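PDB 5XEO: cysteine synthase from Fusobacterium nucleatum subsp. nucleatum strain ATCC 25586, which probably makes L-cysteine and acetate from O-acetyl-L-serine and hydrogen sulfide, using pyridoxal 5'-phosphate as cofactor. Local coordinates for residues 204-209 / 220-225; 175-180 / 293-298. All coordinates share one frame; numbering follows the deposited sequence.

Contact 1: 204-209 / 220-225; sequences VEPASS and HKIQGM. With PLP (pyridoxal-5'-phosphate), chain C.
CG of Pro206 sits over the centre of one face of the His220 ring, 3.6 Å from the centroid and almost on the normal, a CH-pi contact in which the two side chains cross obliquely. The ring is presented to the proline because CG of His220 stands between the backbone N and the carbonyl carbon (chi1 68°). The backbone N of Ile222 donates to ND1 of His220 over 3.0 Å, a bent bond (140°) from a donor tilted out of the ring plane, which restrains the ring's rotation. Two serines border the same residue, Ser209 with CB 3.7 Å from CD2 of His220 and Ser208 with OG 3.5 Å from CB of His220. Further along, the chain of Met225 bends at chi3 (47°), which brings its CE to 3.5 Å from O of Val204 and also against CD of Pro206, while CD1 of Ile222 rests 4.0 Å from CB of Pro206. No hydrogen bond joins the two segments.

Strand 200-206 belongs to the parallel part of the sheet of this fold type II PLP enzyme, next to strand 174-178, and ends in a type I turn from Pro206 to Ser209. A type II turn from Ile222 to Met225 sets O of Gly224 over one face of the pyridine ring, 3.3 Å from C5 of PLP. Farther out, Pro219 and Gly218 accept hydrogen bonds from the hydroxyls of Ser208 and Ser209, and helix 269-283 packs on Val204, Ile222 and Met225, the last touching the PLP-binding Ser270.

Contact 2: 175-180 / 293-298; sequences FICGTG and VVLSTD. With PLP (pyridoxal-5'-phosphate), chain C.
Two neighbouring parallel strands at the heart of the six-stranded sheet, 174-178 and 291-296, meet here and lead at their C-terminal ends to the PLP site. The axes of segments 175-178 and 293-296 approach to 4.9 Å at 21°, and parallel bridges pair Phe175 with Val293 and Ile176 with Val294. Ile176 supplies both ends of the backbone bonding: its N donates to O of Val293 over 2.9 Å, and its O accepts from N of Leu295 over 3.2 Å. On one face, CD1 of Phe175 meets CG1 of Val293 at 4.1 Å, and CE1 of Phe175 reaches CB of Leu295. SG of Cys177, anti to its own N (chi1 -171°), comes within 3.7 Å of CD2 of Leu295. Ile176 and Val294 pack on the other face, against helix 269-283.

As in other fold type II PLP enzymes, the cofactor lies at the C-terminal ends of these strands. Beyond Cys177 water bridges them. One water takes the N-H of Gly178 and donates to O of Leu295 and to OG1 of Thr297. A second donates to O of Gly178 and to O4P of PLP, and accepts from OG1 of Thr297. The glycine-rich turn following strand 174-178 binds the phosphate directly, N of Gly180 donating to O3P of PLP over 2.9 Å at 165°. CG2 of Thr297 packs over a face of the pyridine ring, 3.4 Å from N1 of PLP, while Asp298 borders the methyl C2A; OD2 of Asp298 forms a salt bridge with Lys302 and hydrogen bonds with Tyr303 and Asn76.

Overall arrangement
Strand 174-178 comes first along the chain and runs into the phosphate-binding turn. After helix 183-195, strand 200-206 returns beside it in the sheet, and contact 1 closes a short loop there: ten intervening residues, including helix 211-214, separate 204-209 from 220-225. Contact 2 closes far later, when strand 291-296 arrives on the other side of 174-178 after 112 intervening residues, so the loop of contact 1 falls wholly within that of contact 2. Their centres are 12 Å apart, yet they join directly, O of Val204 lying 2.9 Å from OG1 of Thr179. Together they tie three adjacent strands to the 220-225 loop and bring Gly224 and Thr297 to opposite faces of the PLP ring.

Contact 1: 204-209 / 220-225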
# COMPACT_ATOMS: atom_id res chain seq x y z
N VAL A 204 -0.36 -1.43 -24.10
CA VAL A 204 -1.81 -1.23 -24.10
C VAL A 204 -2.08 0.25 -24.07
O VAL A 204 -1.38 0.99 -23.36
CB VAL A 204 -2.49 -1.89 -22.86
CG1 VAL A 204 -4.00 -1.83 -22.98
CG2 VAL A 204 -2.03 -3.31 -22.71
N GLU A 205 -3.08 0.70 -24.83
CA GLU A 205 -3.52 2.07 -24.80
C GLU A 205 -5.03 2.10 -24.62
O GLU A 205 -5.69 1.09 -24.83
CB GLU A 205 -3.03 2.89 -26.03
CG GLU A 205 -3.65 2.51 -27.36
CD GLU A 205 -3.12 3.29 -28.57
OE1 GLU A 205 -2.36 4.28 -28.42
OE2 GLU A 205 -3.54 2.92 -29.69
N PRO A 206 -5.59 3.25 -24.23
CA PRO A 206 -7.04 3.35 -24.13
C PRO A 206 -7.72 3.25 -25.49
O PRO A 206 -7.31 3.93 -26.45
CB PRO A 206 -7.27 4.71 -23.51
CG PRO A 206 -5.94 5.14 -22.93
CD PRO A 206 -4.91 4.46 -23.76
N ALA A 207 -8.76 2.42 -25.57
CA ALA A 207 -9.51 2.30 -26.82
C ALA A 207 -10.09 3.62 -27.26
O ALA A 207 -10.14 3.87 -28.46
CB ALA A 207 -10.61 1.22 -26.73
N SER A 208 -10.49 4.49 -26.34
CA SER A 208 -11.00 5.81 -26.74
C SER A 208 -9.93 6.91 -26.84
O SER A 208 -10.27 8.05 -27.02
CB SER A 208 -12.20 6.24 -25.87
OG SER A 208 -11.89 6.16 -24.52
N SER A 209 -8.65 6.56 -26.74
CA SER A 209 -7.52 7.45 -27.08
C SER A 209 -6.47 6.62 -27.78
O SER A 209 -5.35 6.42 -27.27
CB SER A 209 -6.97 8.17 -25.84
OG SER A 209 -6.34 9.40 -26.19
N HIS A 220 -10.71 9.56 -22.19
CA HIS A 220 -10.81 8.24 -21.60
C HIS A 220 -10.73 8.40 -20.07
O HIS A 220 -10.47 9.50 -19.55
CB HIS A 220 -9.70 7.34 -22.12
CG HIS A 220 -8.34 7.74 -21.67
ND1 HIS A 220 -7.75 7.22 -20.53
CD2 HIS A 220 -7.47 8.66 -22.16
CE1 HIS A 220 -6.58 7.80 -20.34
NE2 HIS A 220 -6.38 8.67 -21.32
N LYS A 221 -10.94 7.29 -19.38
CA LYS A 221 -10.95 7.27 -17.92
C LYS A 221 -9.91 6.31 -17.33
O LYS A 221 -9.93 6.04 -16.13
CB LYS A 221 -12.34 6.90 -17.44
CG LYS A 221 -13.40 7.92 -17.82
CD LYS A 221 -14.74 7.50 -17.25
CE LYS A 221 -15.85 8.35 -17.81
NZ LYS A 221 -17.17 7.81 -17.43
N ILE A 222 -8.98 5.82 -18.15
CA ILE A 222 -7.97 4.90 -17.67
C ILE A 222 -6.81 5.73 -17.11
O ILE A 222 -5.80 5.98 -17.79
CB ILE A 222 -7.53 3.91 -18.75
CG1 ILE A 222 -8.77 3.31 -19.45
CG2 ILE A 222 -6.68 2.81 -18.14
CD1 ILE A 222 -8.44 2.31 -20.55
N GLN A 223 -6.97 6.19 -15.86
CA GLN A 223 -5.99 7.11 -15.25
C GLN A 223 -4.55 6.58 -15.31
O GLN A 223 -4.28 5.40 -15.00
CB GLN A 223 -6.38 7.47 -13.82
CG GLN A 223 -7.59 8.40 -13.78
CD GLN A 223 -8.01 8.82 -12.39
OE1 GLN A 223 -7.19 9.27 -11.58
NE2 GLN A 223 -9.31 8.72 -12.10
N GLY A 224 -3.64 7.43 -15.76
CA GLY A 224 -2.22 7.09 -15.93
C GLY A 224 -1.87 6.63 -17.33
O GLY A 224 -0.70 6.67 -17.74
N MET A 225 -2.85 6.14 -18.08
CA MET A 225 -2.57 5.72 -19.44
C MET A 225 -3.00 6.83 -20.41
O MET A 225 -3.59 7.81 -20.01
CB MET A 225 -3.26 4.39 -19.75
CG MET A 225 -2.53 3.16 -19.21
SD MET A 225 -3.42 1.58 -19.38
CE MET A 225 -3.94 1.73 -21.10
N1 PLP C . -0.89 3.26 -14.96
C2 PLP C . -0.72 4.20 -13.96
C2A PLP C . -1.59 4.13 -12.72
C3 PLP C . 0.33 5.13 -14.07
O3 PLP C . 0.54 6.01 -13.08
C4 PLP C . 1.13 5.19 -15.21
C4A PLP C . 2.22 6.24 -15.41
C5 PLP C . 0.91 4.26 -16.24
C6 PLP C . -0.11 3.30 -16.10
C5A PLP C . 1.74 4.26 -17.50
O4P PLP C . 3.13 3.88 -17.32
P PLP C . 4.30 4.51 -18.20
O1P PLP C . 5.46 3.73 -17.73
O2P PLP C . 4.22 5.98 -18.02
O3P PLP C . 3.98 4.15 -19.66

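Contact 2: 175-180 / 293-298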
# COMPACT_ATOMS: atom_id res chain seq x y z
N PHE A 175 4.83 -10.40 -22.34
CA PHE A 175 4.78 -9.28 -21.40
C PHE A 175 3.82 -8.24 -21.95
O PHE A 175 3.91 -7.88 -23.12
CB PHE A 175 6.19 -8.69 -21.18
CG PHE A 175 6.21 -7.40 -20.40
CD1 PHE A 175 5.83 -7.38 -19.06
CD2 PHE A 175 6.61 -6.20 -21.00
CE1 PHE A 175 5.85 -6.19 -18.33
CE2 PHE A 175 6.61 -5.02 -20.28
CZ PHE A 175 6.24 -5.02 -18.93
N ILE A 176 2.88 -7.78 -21.10
CA ILE A 176 1.85 -6.85 -21.49
C ILE A 176 1.80 -5.73 -20.45
O ILE A 176 1.72 -6.01 -19.25
CB ILE A 176 0.47 -7.54 -21.60
CG1 ILE A 176 0.53 -8.65 -22.68
CG2 ILE A 176 -0.61 -6.52 -21.89
CD1 ILE A 176 -0.75 -9.42 -22.93
N CYS A 177 1.76 -4.49 -20.92
CA CYS A 177 1.97 -3.31 -20.05
C CYS A 177 1.22 -2.12 -20.56
O CYS A 177 1.27 -1.85 -21.76
CB CYS A 177 3.47 -3.01 -20.04
SG CYS A 177 4.01 -1.77 -18.86
N GLY A 178 0.51 -1.40 -19.68
CA GLY A 178 -0.16 -0.17 -20.06
C GLY A 178 0.82 0.96 -20.40
O GLY A 178 1.95 0.94 -19.92
N THR A 179 0.41 1.91 -21.23
CA THR A 179 1.29 3.02 -21.60
C THR A 179 0.69 4.35 -21.30
O THR A 179 -0.52 4.58 -21.48
CB THR A 179 1.68 2.99 -23.11
OG1 THR A 179 0.51 3.08 -23.93
CG2 THR A 179 2.40 1.78 -23.41
N GLY A 180 1.57 5.24 -20.83
CA GLY A 180 1.31 6.65 -20.65
C GLY A 180 2.53 7.39 -21.19
O GLY A 180 2.50 7.92 -22.30
N VAL A 293 3.05 -12.22 -18.37
CA VAL A 293 3.28 -11.28 -17.27
C VAL A 293 2.58 -9.99 -17.60
O VAL A 293 2.77 -9.42 -18.67
CB VAL A 293 4.77 -11.03 -17.00
CG1 VAL A 293 4.99 -9.96 -15.92
CG2 VAL A 293 5.48 -12.32 -16.62
N VAL A 294 1.74 -9.55 -16.67
CA VAL A 294 1.07 -8.28 -16.76
C VAL A 294 1.64 -7.37 -15.66
O VAL A 294 1.68 -7.76 -14.49
CB VAL A 294 -0.44 -8.46 -16.52
CG1 VAL A 294 -1.15 -7.15 -16.22
CG2 VAL A 294 -1.06 -9.17 -17.71
N LEU A 295 1.98 -6.14 -16.02
CA LEU A 295 2.37 -5.14 -15.04
C LEU A 295 1.13 -4.44 -14.50
O LEU A 295 0.39 -3.83 -15.26
CB LEU A 295 3.33 -4.12 -15.67
CG LEU A 295 4.11 -3.32 -14.65
CD1 LEU A 295 5.27 -4.17 -14.16
CD2 LEU A 295 4.64 -2.01 -15.24
N SER A 296 0.92 -4.55 -13.19
CA SER A 296 -0.08 -3.79 -12.46
C SER A 296 0.63 -2.53 -11.96
O SER A 296 1.47 -2.62 -11.05
CB SER A 296 -0.63 -4.57 -11.25
OG SER A 296 -1.43 -3.73 -10.41
N THR A 297 0.32 -1.38 -12.57
CA THR A 297 1.11 -0.17 -12.37
C THR A 297 0.89 0.50 -11.01
O THR A 297 1.86 0.99 -10.46
CB THR A 297 0.95 0.81 -13.55
OG1 THR A 297 1.38 0.13 -14.74
CG2 THR A 297 1.81 2.06 -13.36
N ASP A 298 -0.33 0.49 -10.47
CA ASP A 298 -0.53 1.03 -9.12
C ASP A 298 -1.63 0.27 -8.42
O ASP A 298 -2.32 -0.54 -9.03
CB ASP A 298 -0.77 2.56 -9.12
CG ASP A 298 -2.11 2.99 -9.64
OD1 ASP A 298 -2.79 2.20 -10.33
OD2 ASP A 298 -2.46 4.17 -9.42
N1 PLP C . -0.89 3.26 -14.96
C2 PLP C . -0.72 4.20 -13.96
C2A PLP C . -1.59 4.13 -12.72
C3 PLP C . 0.33 5.13 -14.07
O3 PLP C . 0.54 6.01 -13.08
C4 PLP C . 1.13 5.19 -15.21
C4A PLP C . 2.22 6.24 -15.41
C5 PLP C . 0.91 4.26 -16.24
C6 PLP C . -0.11 3.30 -16.10
C5A PLP C . 1.74 4.26 -17.50
O4P PLP C . 3.13 3.88 -17.32
P PLP C . 4.30 4.51 -18.20
O1P PLP C . 5.46 3.73 -17.73
O2P PLP C . 4.22 5.98 -18.02
O3P PLP C . 3.98 4.15 -19.66
O HOH W 1 0.52 -1.77 -16.84
O HOH W 2 2.77 0.85 -16.79